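Local structure of PKS (Streptomyces albus, 4OQJ) at residues 464-469 / 515-520; 499-504 / 682-687; 537-542 / 671-676; 470-475 / 508-513; 487-492 / 523-528. The protein probably catalyses chain-extending condensation of acyl groups held on carrier proteins, as a ketosynthase of the "AT-less" type I polyketide synthase that makes oxazolomycin. All coordinates share one frame; numbering follows the deposited sequence.

Interaction 1. Residues 464-469 / 515-520; sequences PRLLVL and ALVATG
Strands 465-469 and 515-518 run antiparallel, 158° between their short axes, and four backbone hydrogen bonds join them: a mutual pair between Arg465 and Ala518, both bonds 2.9 Å from N to O, and a second pair between Leu467 and Leu516. Leu466 faces Val517 between them and Val468 faces Ala515 just beyond, both as non-hydrogen-bonded pairs. Their four side chains share one face of the sheet, where helix 660-673 packs on them. Leu466 reaches across there: with CG anti to its backbone N (chi1 178°), CD1 drops into the notch between Ala515 CB, 3.9 Å away, and Val517 CG2, 4.0 Å away. The other branch of Val517, CG1, lies 4.1 Å from Pro464 CB and closes the end of the strand pair. On the opposite face Leu467, Leu516 and Ala518 meet helix 521-530, and Leu467 also touches helix 496-505. Arg465 starts there too, but its guanidinium turns away from the neighbouring strand to a salt bridge with Glu687. Apolar on both faces and polar mainly along the backbone, this pair joins an edge strand to the middle strand of a three-stranded, helix-covered sheet, its one charge led to a carboxylate far along the chain.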
# COMPACT_ATOMS: atom_id res chain seq x y z
N PRO A 464 43.38 -13.32 -14.10
CA PRO A 464 43.17 -11.87 -14.04
C PRO A 464 41.72 -11.49 -14.31
O PRO A 464 40.97 -12.29 -14.84
CB PRO A 464 44.10 -11.33 -15.13
CG PRO A 464 44.23 -12.46 -16.11
CD PRO A 464 44.16 -13.72 -15.29
N ARG A 465 41.36 -10.26 -13.95
CA ARG A 465 40.00 -9.76 -14.11
C ARG A 465 40.04 -8.32 -14.55
O ARG A 465 40.97 -7.59 -14.23
CB ARG A 465 39.20 -9.88 -12.81
CG ARG A 465 38.90 -11.30 -12.39
CD ARG A 465 37.86 -11.94 -13.29
NE ARG A 465 37.64 -13.35 -12.97
CZ ARG A 465 36.58 -14.05 -13.38
NH1 ARG A 465 35.64 -13.48 -14.13
NH2 ARG A 465 36.46 -15.33 -13.04
N LEU A 466 39.01 -7.93 -15.28
CA LEU A 466 38.84 -6.55 -15.70
C LEU A 466 37.87 -5.86 -14.75
O LEU A 466 36.71 -6.26 -14.66
CB LEU A 466 38.29 -6.49 -17.14
CG LEU A 466 38.03 -5.08 -17.68
CD1 LEU A 466 39.35 -4.30 -17.78
CD2 LEU A 466 37.34 -5.14 -19.01
N LEU A 467 38.35 -4.84 -14.05
CA LEU A 467 37.51 -4.01 -13.18
C LEU A 467 37.07 -2.76 -13.93
O LEU A 467 37.91 -2.05 -14.48
CB LEU A 467 38.27 -3.63 -11.92
CG LEU A 467 38.89 -4.78 -11.13
CD1 LEU A 467 39.52 -4.24 -9.85
CD2 LEU A 467 37.84 -5.84 -10.80
N VAL A 468 35.76 -2.49 -13.96
CA VAL A 468 35.26 -1.31 -14.66
C VAL A 468 34.52 -0.38 -13.69
O VAL A 468 33.82 -0.83 -12.78
CB VAL A 468 34.37 -1.71 -15.86
CG1 VAL A 468 35.19 -2.49 -16.89
CG2 VAL A 468 33.15 -2.50 -15.40
N LEU A 469 34.76 0.92 -13.85
CA LEU A 469 34.13 1.95 -13.04
C LEU A 469 33.58 3.01 -13.97
O LEU A 469 34.20 3.30 -15.00
CB LEU A 469 35.12 2.59 -12.06
CG LEU A 469 35.50 1.86 -10.77
CD1 LEU A 469 36.31 0.62 -11.04
CD2 LEU A 469 36.29 2.80 -9.88
N ALA A 515 39.04 1.69 -16.28
CA ALA A 515 39.18 0.24 -16.21
C ALA A 515 40.61 -0.18 -15.93
O ALA A 515 41.57 0.54 -16.23
CB ALA A 515 38.68 -0.42 -17.48
N LEU A 516 40.74 -1.37 -15.37
CA LEU A 516 42.02 -1.88 -14.91
C LEU A 516 41.99 -3.39 -14.98
O LEU A 516 41.06 -4.01 -14.49
CB LEU A 516 42.30 -1.44 -13.48
CG LEU A 516 43.45 -2.17 -12.79
CD1 LEU A 516 44.75 -1.71 -13.40
CD2 LEU A 516 43.43 -1.94 -11.29
N VAL A 517 43.03 -3.98 -15.56
CA VAL A 517 43.19 -5.43 -15.50
C VAL A 517 44.04 -5.75 -14.27
O VAL A 517 45.16 -5.26 -14.14
CB VAL A 517 43.90 -5.99 -16.77
CG1 VAL A 517 44.05 -7.49 -16.66
CG2 VAL A 517 43.13 -5.62 -18.03
N ALA A 518 43.53 -6.59 -13.38
CA ALA A 518 44.22 -6.86 -12.13
C ALA A 518 44.35 -8.35 -11.92
O ALA A 518 43.53 -9.13 -12.41
CB ALA A 518 43.49 -6.21 -10.96
N THR A 519 45.38 -8.73 -11.17
CA THR A 519 45.67 -10.12 -10.91
C THR A 519 45.13 -10.56 -9.54
O THR A 519 45.01 -11.75 -9.27
CB THR A 519 47.18 -10.35 -10.97
OG1 THR A 519 47.81 -9.44 -10.07
CG2 THR A 519 47.68 -10.06 -12.37
N GLY A 520 44.80 -9.60 -8.70
CA GLY A 520 44.18 -9.89 -7.42
C GLY A 520 43.75 -8.63 -6.70
O GLY A 520 43.95 -7.52 -7.20

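Interaction 2. Residues 499-504 / 682-687; sequences VAQTLA and VFHQGE
Gln501 lays its aliphatic stem on the imidazole of His684, CG coming to 3.6 Å from ND1, while Phe683 CD2 sits over the opposite ring face. Ala504 adds its CB at the ring edge, 3.8 Å from NE2. This is the tight half of the contact. With CG anti to the carbonyl carbon (chi1 -69°) and the chain extended beyond it, Gln501 carries its amide past the ring, the amide and ring planes 81° apart. His684 ND1 donates to Glu687 OE2 over 2.9 Å, on that oxygen's anti side and 23° out of the carboxylate plane, with the acceptor close to the ring plane; packing and bond together fix the ring's rotation. The bond spans a type I turn from His684 to Glu687, where the chain turns after the short helix beginning at 680 and heads back along helix 496-505, recalling the post-AT linker of modular polyketide synthases. Gln501 is stitched to this returning chain, OE1 to Arg690 N and NE2 to Pro688 O. Its approach to Glu687 is loose: NE2 stays 3.6 Å from CD without a hydrogen bond, the carboxylate's partners being His684 at OE2 and Arg465 at OE1. Farther out, exposed Gln685 and Gly686 form the bend.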
# COMPACT_ATOMS: atom_id res chain seq x y z
N VAL A 499 34.11 -9.08 -7.28
CA VAL A 499 34.28 -7.64 -7.40
C VAL A 499 34.08 -7.23 -8.86
O VAL A 499 33.35 -6.27 -9.15
CB VAL A 499 35.67 -7.20 -6.90
CG1 VAL A 499 35.93 -5.74 -7.24
CG2 VAL A 499 35.78 -7.39 -5.40
N ALA A 500 34.70 -7.97 -9.78
CA ALA A 500 34.61 -7.66 -11.21
C ALA A 500 33.19 -7.80 -11.70
O ALA A 500 32.70 -6.95 -12.43
CB ALA A 500 35.53 -8.56 -12.02
N GLN A 501 32.53 -8.88 -11.30
CA GLN A 501 31.16 -9.15 -11.74
C GLN A 501 30.20 -8.09 -11.22
O GLN A 501 29.36 -7.57 -11.96
CB GLN A 501 30.70 -10.53 -11.26
CG GLN A 501 31.41 -11.71 -11.95
CD GLN A 501 31.21 -13.03 -11.21
OE1 GLN A 501 30.89 -13.05 -10.02
NE2 GLN A 501 31.39 -14.14 -11.93
N THR A 502 30.32 -7.78 -9.94
CA THR A 502 29.42 -6.81 -9.31
C THR A 502 29.56 -5.46 -10.01
O THR A 502 28.58 -4.80 -10.31
CB THR A 502 29.71 -6.67 -7.83
OG1 THR A 502 29.54 -7.95 -7.21
CG2 THR A 502 28.77 -5.65 -7.18
N LEU A 503 30.80 -5.07 -10.28
CA LEU A 503 31.06 -3.78 -10.90
C LEU A 503 30.52 -3.71 -12.33
O LEU A 503 30.05 -2.66 -12.76
CB LEU A 503 32.55 -3.50 -10.89
CG LEU A 503 33.21 -3.13 -9.55
CD1 LEU A 503 34.72 -3.10 -9.72
CD2 LEU A 503 32.71 -1.79 -9.03
N ALA A 504 30.62 -4.82 -13.06
CA ALA A 504 30.23 -4.88 -14.46
C ALA A 504 28.72 -4.98 -14.64
O ALA A 504 28.16 -4.40 -15.56
CB ALA A 504 30.91 -6.08 -15.16
N VAL A 682 26.40 -11.39 -21.24
CA VAL A 682 26.98 -12.42 -22.09
C VAL A 682 28.44 -12.67 -21.70
O VAL A 682 28.91 -13.81 -21.68
CB VAL A 682 26.92 -12.03 -23.59
CG1 VAL A 682 27.58 -13.11 -24.45
CG2 VAL A 682 25.48 -11.83 -24.02
N PHE A 683 29.16 -11.60 -21.39
CA PHE A 683 30.56 -11.74 -21.02
C PHE A 683 30.78 -12.68 -19.83
O PHE A 683 31.74 -13.44 -19.80
CB PHE A 683 31.15 -10.37 -20.70
CG PHE A 683 32.61 -10.39 -20.45
CD1 PHE A 683 33.51 -10.55 -21.50
CD2 PHE A 683 33.11 -10.24 -19.16
CE1 PHE A 683 34.86 -10.56 -21.27
CE2 PHE A 683 34.48 -10.26 -18.93
CZ PHE A 683 35.35 -10.41 -19.99
N HIS A 684 29.88 -12.60 -18.84
CA HIS A 684 30.00 -13.40 -17.61
C HIS A 684 29.17 -14.70 -17.61
O HIS A 684 29.15 -15.42 -16.61
CB HIS A 684 29.61 -12.54 -16.40
CG HIS A 684 30.63 -11.49 -16.06
ND1 HIS A 684 31.84 -11.80 -15.48
CD2 HIS A 684 30.63 -10.15 -16.24
CE1 HIS A 684 32.54 -10.70 -15.31
NE2 HIS A 684 31.83 -9.68 -15.77
N GLN A 685 28.51 -14.98 -18.73
CA GLN A 685 27.71 -16.21 -18.93
C GLN A 685 28.28 -17.50 -18.33
O GLN A 685 27.64 -18.16 -17.51
CB GLN A 685 27.53 -16.47 -20.42
CG GLN A 685 26.18 -16.19 -20.97
CD GLN A 685 26.15 -16.30 -22.49
OE1 GLN A 685 27.09 -16.82 -23.10
NE2 GLN A 685 25.08 -15.82 -23.10
N GLY A 686 29.48 -17.86 -18.78
CA GLY A 686 30.03 -19.18 -18.51
C GLY A 686 30.43 -19.46 -17.07
O GLY A 686 31.03 -20.51 -16.79
N GLU A 687 30.11 -18.55 -16.16
CA GLU A 687 30.54 -18.68 -14.77
C GLU A 687 29.42 -18.30 -13.81
O GLU A 687 28.51 -17.56 -14.17
CB GLU A 687 31.78 -17.82 -14.51
CG GLU A 687 31.68 -16.37 -15.00
CD GLU A 687 32.98 -15.60 -14.79
OE1 GLU A 687 33.92 -16.17 -14.19
OE2 GLU A 687 33.06 -14.44 -15.24

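Interaction 3. Residues 537-542 / 671-676; sequences MTAGPA and LWTAGD
Ala539 plants its methyl over one face of the flat peptide group that joins Thr673 to Ala674, CB standing almost directly above the carbonyl oxygen at 3.1 Å from Thr673 O. The approach is tight and apolar on the strand side, and no hydrogen bond crosses between the segments. The larger flat group nearby, the indole of Trp672, points off another side of the helix: it makes a cation-pi contact with Arg513 and an edge-to-face contact with Trp680. What meets here is the edge strand 536-539 of the three-stranded sheet and the C-terminal end of helix 660-673, which closes in a Schellman motif. Gly675 turns to positive phi (107°) and bonds through its N to Trp672 O, while Asp676 N reaches back to Leu671 O, 2.9 Å away. Trp672 O also receives Arg513 NH1, which ties the last turn to the middle strand. Thr673 is the residue of the helix that faces the strand squarely. Its hydroxyl lies between the backbone N and the carbonyl carbon (chi1 58°), from where OG1 shares its hydrogen bonding between Gly669 O and Arg670 O inside the helix. The methyl branch is left for the sheet: CG2 packs on Ala515 and comes 3.9 Å from the backbone oxygen of Met537, a selenomethionine in this crystal.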
# COMPACT_ATOMS: atom_id res chain seq x y z
N MSE A 537 43.20 2.63 -17.21
CA MSE A 537 42.71 3.24 -18.43
C MSE A 537 41.54 4.14 -18.08
O MSE A 537 40.64 3.72 -17.36
CB MSE A 537 42.27 2.17 -19.43
CG MSE A 537 43.37 1.14 -19.74
SE MSE A 537 42.75 -0.40 -20.77
CE MSE A 537 42.16 -1.53 -19.32
N THR A 538 41.57 5.37 -18.58
CA THR A 538 40.49 6.32 -18.33
C THR A 538 40.09 6.98 -19.63
O THR A 538 40.94 7.39 -20.41
CB THR A 538 40.91 7.42 -17.34
OG1 THR A 538 41.46 6.83 -16.16
CG2 THR A 538 39.72 8.28 -16.96
N ALA A 539 38.79 7.12 -19.85
CA ALA A 539 38.29 7.80 -21.03
C ALA A 539 36.89 8.32 -20.76
O ALA A 539 36.22 7.86 -19.83
CB ALA A 539 38.29 6.86 -22.23
N GLY A 540 36.47 9.29 -21.56
CA GLY A 540 35.16 9.90 -21.38
C GLY A 540 34.46 10.13 -22.69
O GLY A 540 34.94 9.72 -23.74
N PRO A 541 33.31 10.82 -22.64
CA PRO A 541 32.49 11.08 -23.83
C PRO A 541 33.22 11.90 -24.90
O PRO A 541 32.83 11.90 -26.07
CB PRO A 541 31.29 11.84 -23.27
CG PRO A 541 31.80 12.48 -22.02
CD PRO A 541 32.78 11.51 -21.45
N ALA A 542 34.27 12.59 -24.50
CA ALA A 542 35.03 13.43 -25.42
C ALA A 542 35.90 12.59 -26.34
O ALA A 542 36.06 12.90 -27.52
CB ALA A 542 35.88 14.43 -24.65
N LEU A 671 38.48 -0.54 -25.26
CA LEU A 671 37.31 -0.25 -26.08
C LEU A 671 36.16 0.28 -25.22
O LEU A 671 35.52 1.28 -25.56
CB LEU A 671 36.87 -1.51 -26.84
CG LEU A 671 37.86 -2.05 -27.87
CD1 LEU A 671 37.41 -3.40 -28.40
CD2 LEU A 671 38.05 -1.08 -29.02
N TRP A 672 35.89 -0.39 -24.11
CA TRP A 672 34.73 -0.07 -23.29
C TRP A 672 34.90 1.33 -22.70
O TRP A 672 33.96 2.10 -22.73
CB TRP A 672 34.52 -1.11 -22.18
CG TRP A 672 33.37 -0.75 -21.26
CD1 TRP A 672 32.04 -0.99 -21.46
CD2 TRP A 672 33.47 -0.08 -20.00
NE1 TRP A 672 31.31 -0.51 -20.40
CE2 TRP A 672 32.17 0.06 -19.49
CE3 TRP A 672 34.54 0.42 -19.25
CZ2 TRP A 672 31.89 0.68 -18.27
CZ3 TRP A 672 34.26 1.04 -18.03
CH2 TRP A 672 32.95 1.15 -17.56
N THR A 673 36.08 1.66 -22.18
CA THR A 673 36.27 2.99 -21.58
C THR A 673 36.07 4.07 -22.64
O THR A 673 35.63 5.18 -22.34
CB THR A 673 37.66 3.19 -20.93
OG1 THR A 673 38.70 2.97 -21.89
CG2 THR A 673 37.84 2.26 -19.72
N ALA A 674 36.37 3.73 -23.89
CA ALA A 674 36.27 4.69 -24.99
C ALA A 674 34.86 4.74 -25.57
O ALA A 674 34.61 5.45 -26.56
CB ALA A 674 37.28 4.33 -26.07
N GLY A 675 33.94 3.98 -24.98
CA GLY A 675 32.53 4.06 -25.35
C GLY A 675 31.97 2.90 -26.16
O GLY A 675 30.82 2.92 -26.56
N ASP A 676 32.78 1.88 -26.40
CA ASP A 676 32.30 0.71 -27.12
C ASP A 676 31.23 0.01 -26.29
O ASP A 676 31.18 0.15 -25.07
CB ASP A 676 33.44 -0.25 -27.43
CG ASP A 676 33.06 -1.31 -28.46
OD1 ASP A 676 32.04 -1.13 -29.16
OD2 ASP A 676 33.80 -2.31 -28.58

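Interaction 4. Residues 470-475 / 508-513; sequences SANTPA and RVLPYR
Tyr512 spreads its ring beneath Pro474, whose CD lies 3.8 Å from the ring centroid and only 6° off the normal, a CH-pi contact over the face. The two belong to the end of an antiparallel strand pair, where strand 465-471 breaks off and, after Thr473 caps helix 474-490 by bonding Ala476 N, the chain turns into that helix. Ala471 and Tyr512 form the last hydrogen-bonded pair, Ala471 N to Tyr512 O at 3.0 Å and Tyr512 N to Ala471 O at 3.1 Å. One residue back, Ser470 points to the other face. Its OG sits between the backbone N and the carbonyl carbon (chi1 67°), which sets it to accept Leu510 N at 3.0 Å and so continue the pairing where the incoming chain is not yet strand. Leu510 packs its CB and CD1 on the backbone of Ala471, and its carbonyl takes Arg513 NE within the guanidinium plane; the far end of that arginine goes to Trp672, by a hydrogen bond to its O and a cation-pi contact. Asn472 OD1 rests 3.7 Å from Pro511 CD. Beyond Ser470 a water bridges the two backbones, donating to Ser470 O at 2.8 Å and to Arg508 O at 2.7 Å.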
# COMPACT_ATOMS: atom_id res chain seq x y z
N SER A 470 32.43 3.58 -13.63
CA SER A 470 31.92 4.71 -14.40
C SER A 470 31.11 5.64 -13.50
O SER A 470 30.49 5.21 -12.52
CB SER A 470 31.08 4.23 -15.60
OG SER A 470 29.87 3.58 -15.22
N ALA A 471 31.16 6.92 -13.84
CA ALA A 471 30.48 7.95 -13.09
C ALA A 471 30.02 9.04 -14.05
O ALA A 471 30.39 9.04 -15.22
CB ALA A 471 31.38 8.52 -12.01
N ASN A 472 29.20 9.95 -13.55
CA ASN A 472 28.59 10.97 -14.39
C ASN A 472 29.44 12.24 -14.47
O ASN A 472 29.11 13.15 -15.22
CB ASN A 472 27.19 11.32 -13.87
CG ASN A 472 26.33 11.95 -14.94
OD1 ASN A 472 26.28 11.46 -16.07
ND2 ASN A 472 25.67 13.03 -14.59
N THR A 473 30.52 12.28 -13.69
CA THR A 473 31.50 13.37 -13.73
C THR A 473 32.89 12.82 -13.44
O THR A 473 33.03 11.79 -12.79
CB THR A 473 31.20 14.49 -12.70
OG1 THR A 473 31.56 14.04 -11.39
CG2 THR A 473 29.74 14.93 -12.73
N PRO A 474 33.94 13.52 -13.90
CA PRO A 474 35.32 13.12 -13.58
C PRO A 474 35.59 13.06 -12.09
O PRO A 474 36.24 12.13 -11.57
CB PRO A 474 36.16 14.21 -14.24
CG PRO A 474 35.35 14.67 -15.36
CD PRO A 474 33.91 14.60 -14.90
N ALA A 475 35.07 14.05 -11.37
CA ALA A 475 35.26 14.13 -9.94
C ALA A 475 34.66 12.91 -9.26
O ALA A 475 35.28 12.30 -8.38
CB ALA A 475 34.66 15.41 -9.39
N ARG A 508 25.38 1.40 -12.62
CA ARG A 508 24.85 2.12 -13.77
C ARG A 508 25.98 2.40 -14.78
O ARG A 508 27.09 2.74 -14.40
CB ARG A 508 24.20 3.42 -13.34
CG ARG A 508 23.53 4.15 -14.49
CD ARG A 508 22.72 5.33 -14.01
NE ARG A 508 21.44 4.92 -13.45
CZ ARG A 508 20.43 5.76 -13.24
NH1 ARG A 508 20.55 7.04 -13.53
NH2 ARG A 508 19.29 5.30 -12.75
N VAL A 509 25.67 2.26 -16.07
CA VAL A 509 26.65 2.51 -17.14
C VAL A 509 26.67 3.99 -17.44
O VAL A 509 25.70 4.53 -17.97
CB VAL A 509 26.29 1.74 -18.44
CG1 VAL A 509 27.31 2.03 -19.54
CG2 VAL A 509 26.20 0.27 -18.16
N LEU A 510 27.76 4.66 -17.09
CA LEU A 510 27.82 6.12 -17.16
C LEU A 510 29.00 6.57 -18.04
O LEU A 510 29.84 5.75 -18.40
CB LEU A 510 27.89 6.70 -15.75
CG LEU A 510 26.62 6.49 -14.90
CD1 LEU A 510 26.87 6.78 -13.43
CD2 LEU A 510 25.50 7.37 -15.41
N PRO A 511 29.05 7.87 -18.39
CA PRO A 511 29.94 8.32 -19.48
C PRO A 511 31.43 8.45 -19.17
O PRO A 511 32.25 8.25 -20.08
CB PRO A 511 29.38 9.71 -19.84
CG PRO A 511 28.01 9.75 -19.27
CD PRO A 511 28.06 8.91 -18.04
N TYR A 512 31.79 8.85 -17.96
CA TYR A 512 33.21 8.94 -17.60
C TYR A 512 33.64 7.59 -17.05
O TYR A 512 33.14 7.15 -16.02
CB TYR A 512 33.43 10.07 -16.60
CG TYR A 512 33.08 11.39 -17.23
CD1 TYR A 512 31.78 11.88 -17.17
CD2 TYR A 512 34.03 12.13 -17.93
CE1 TYR A 512 31.45 13.07 -17.77
CE2 TYR A 512 33.70 13.32 -18.53
CZ TYR A 512 32.42 13.79 -18.46
OH TYR A 512 32.08 14.98 -19.05
N ARG A 513 34.56 6.95 -17.75
CA ARG A 513 34.85 5.55 -17.50
C ARG A 513 36.31 5.27 -17.16
O ARG A 513 37.22 6.01 -17.57
CB ARG A 513 34.45 4.72 -18.72
CG ARG A 513 32.98 4.88 -19.07
CD ARG A 513 32.54 3.93 -20.18
NE ARG A 513 31.12 4.10 -20.49
CZ ARG A 513 30.48 3.44 -21.46
NH1 ARG A 513 31.11 2.56 -22.22
NH2 ARG A 513 29.19 3.66 -21.65
O HOH W 1 28.34 3.49 -12.08

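Interaction 5. Residues 487-492 / 523-528; sequences ALRKDR and DAALAL
Leu488 points at the neighbouring helix and splits its contacts between stem and tip. CB meets the methyl of Ala525 at 3.9 Å, while CD1 reaches farther, to 3.8 Å from Ala524 CB and 3.9 Å from Leu528 CD1. What carries the tip there is a side chain with CG anti to the carbonyl carbon (chi1 -75°) and a straight second torsion. Leu528 comes in at a slant to it, so the two leucines touch through one methyl each. Because the facing residues 524 and 525 are alanines, the backbones draw close, with 5.4 Å between Leu488 CA and Ala525 CA. This is helix-on-helix packing along one side of the three-stranded sheet: the last turns of helix 474-490 lie against helix 521-530, which itself rests on Leu516 and Ala518 of the middle strand. The other branch of Leu488, CD2, touches Val499, so that this side chain links three helices, and Leu528 continues the seam onto Thr481, Leu484 and Ala485. Toward solvent the contact thins to the stem of Arg489, whose CG lies 3.7 Å from Ala525 CB. Its chain then bends at chi3 (36°), and the residue is exposed.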
# COMPACT_ATOMS: atom_id res chain seq x y z
N ALA A 487 38.19 0.22 -0.23
CA ALA A 487 37.42 -0.97 0.16
C ALA A 487 38.23 -2.24 -0.13
O ALA A 487 38.15 -3.25 0.59
CB ALA A 487 36.08 -1.00 -0.57
N LEU A 488 39.01 -2.20 -1.20
CA LEU A 488 39.77 -3.38 -1.59
C LEU A 488 40.93 -3.63 -0.60
O LEU A 488 41.18 -4.77 -0.20
CB LEU A 488 40.28 -3.24 -3.03
CG LEU A 488 39.21 -3.42 -4.13
CD1 LEU A 488 39.84 -3.26 -5.50
CD2 LEU A 488 38.47 -4.76 -4.04
N ARG A 489 41.60 -2.56 -0.17
CA ARG A 489 42.63 -2.68 0.88
C ARG A 489 42.10 -3.30 2.17
O ARG A 489 42.78 -4.08 2.82
CB ARG A 489 43.22 -1.32 1.23
CG ARG A 489 44.15 -0.74 0.19
CD ARG A 489 44.11 0.77 0.23
NE ARG A 489 43.96 1.30 1.59
CZ ARG A 489 43.62 2.55 1.87
NH1 ARG A 489 43.52 2.94 3.13
NH2 ARG A 489 43.39 3.42 0.89
N LYS A 490 40.88 -2.92 2.54
CA LYS A 490 40.32 -3.23 3.85
C LYS A 490 39.63 -4.58 3.95
O LYS A 490 39.22 -4.99 5.03
CB LYS A 490 39.33 -2.14 4.26
CG LYS A 490 39.98 -0.80 4.58
CD LYS A 490 38.93 0.28 4.81
CE LYS A 490 37.95 -0.10 5.93
NZ LYS A 490 36.92 0.96 6.15
N ASP A 491 39.48 -5.28 2.83
CA ASP A 491 39.04 -6.67 2.87
C ASP A 491 39.79 -7.49 1.81
O ASP A 491 39.47 -7.43 0.62
CB ASP A 491 37.53 -6.77 2.66
CG ASP A 491 37.01 -8.20 2.82
OD1 ASP A 491 37.81 -9.09 3.21
OD2 ASP A 491 35.81 -8.42 2.59
N ARG A 492 40.78 -8.26 2.26
CA ARG A 492 41.59 -9.09 1.37
C ARG A 492 40.84 -10.36 0.97
O ARG A 492 41.13 -10.97 -0.06
CB ARG A 492 42.93 -9.44 2.03
N ASP A 523 46.72 -6.23 -5.56
CA ASP A 523 47.18 -5.63 -6.82
C ASP A 523 46.26 -4.51 -7.30
O ASP A 523 46.70 -3.41 -7.65
CB ASP A 523 47.28 -6.70 -7.90
CG ASP A 523 47.69 -6.14 -9.25
OD1 ASP A 523 48.79 -5.54 -9.34
OD2 ASP A 523 46.90 -6.28 -10.21
N ALA A 524 44.97 -4.81 -7.32
CA ALA A 524 43.97 -3.86 -7.76
C ALA A 524 43.99 -2.63 -6.87
O ALA A 524 43.98 -1.49 -7.36
CB ALA A 524 42.59 -4.49 -7.75
N ALA A 525 44.05 -2.86 -5.56
CA ALA A 525 43.95 -1.76 -4.61
C ALA A 525 45.04 -0.74 -4.88
O ALA A 525 44.81 0.47 -4.91
CB ALA A 525 44.02 -2.27 -3.19
N LEU A 526 46.24 -1.25 -5.12
CA LEU A 526 47.39 -0.40 -5.30
C LEU A 526 47.32 0.34 -6.62
O LEU A 526 47.45 1.57 -6.66
CB LEU A 526 48.67 -1.22 -5.19
CG LEU A 526 49.96 -0.43 -5.36
CD1 LEU A 526 50.10 0.63 -4.28
CD2 LEU A 526 51.13 -1.38 -5.33
N ALA A 527 47.10 -0.41 -7.70
CA ALA A 527 46.97 0.16 -9.04
C ALA A 527 45.94 1.28 -9.08
O ALA A 527 46.20 2.35 -9.64
CB ALA A 527 46.63 -0.92 -10.04
N LEU A 528 44.77 1.04 -8.47
CA LEU A 528 43.70 2.03 -8.44
C LEU A 528 44.10 3.28 -7.66
O LEU A 528 43.75 4.41 -8.04
CB LEU A 528 42.42 1.42 -7.85
CG LEU A 528 41.79 0.32 -8.71
CD1 LEU A 528 40.66 -0.39 -7.97
CD2 LEU A 528 41.27 0.91 -10.01

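Overall arrangement
Interactions 1 and 4 hold the same two strands, 465-471 and 512-518; interaction 1 is their buried stretch, backbone-bonded with mostly apolar side chains, interaction 4 their surface end, where a serine, a water and a proline-tyrosine pair take over. Helices pack on both faces. Interaction 5, buried and held by aliphatic contacts alone, joins two helices on the Leu467 and Leu516 side, whereas interaction 3, nearer the surface, sets helix 660-673 against edge strand 536-539, which bonds the middle strand at Ala515 and Arg513. Interaction 2 is buried too, but brings an imidazole, an amide and a carboxylate into the interior; its Glu687 also pairs with Arg465 of interaction 1. Arg513 similarly connects interactions 4 and 3 through Trp672.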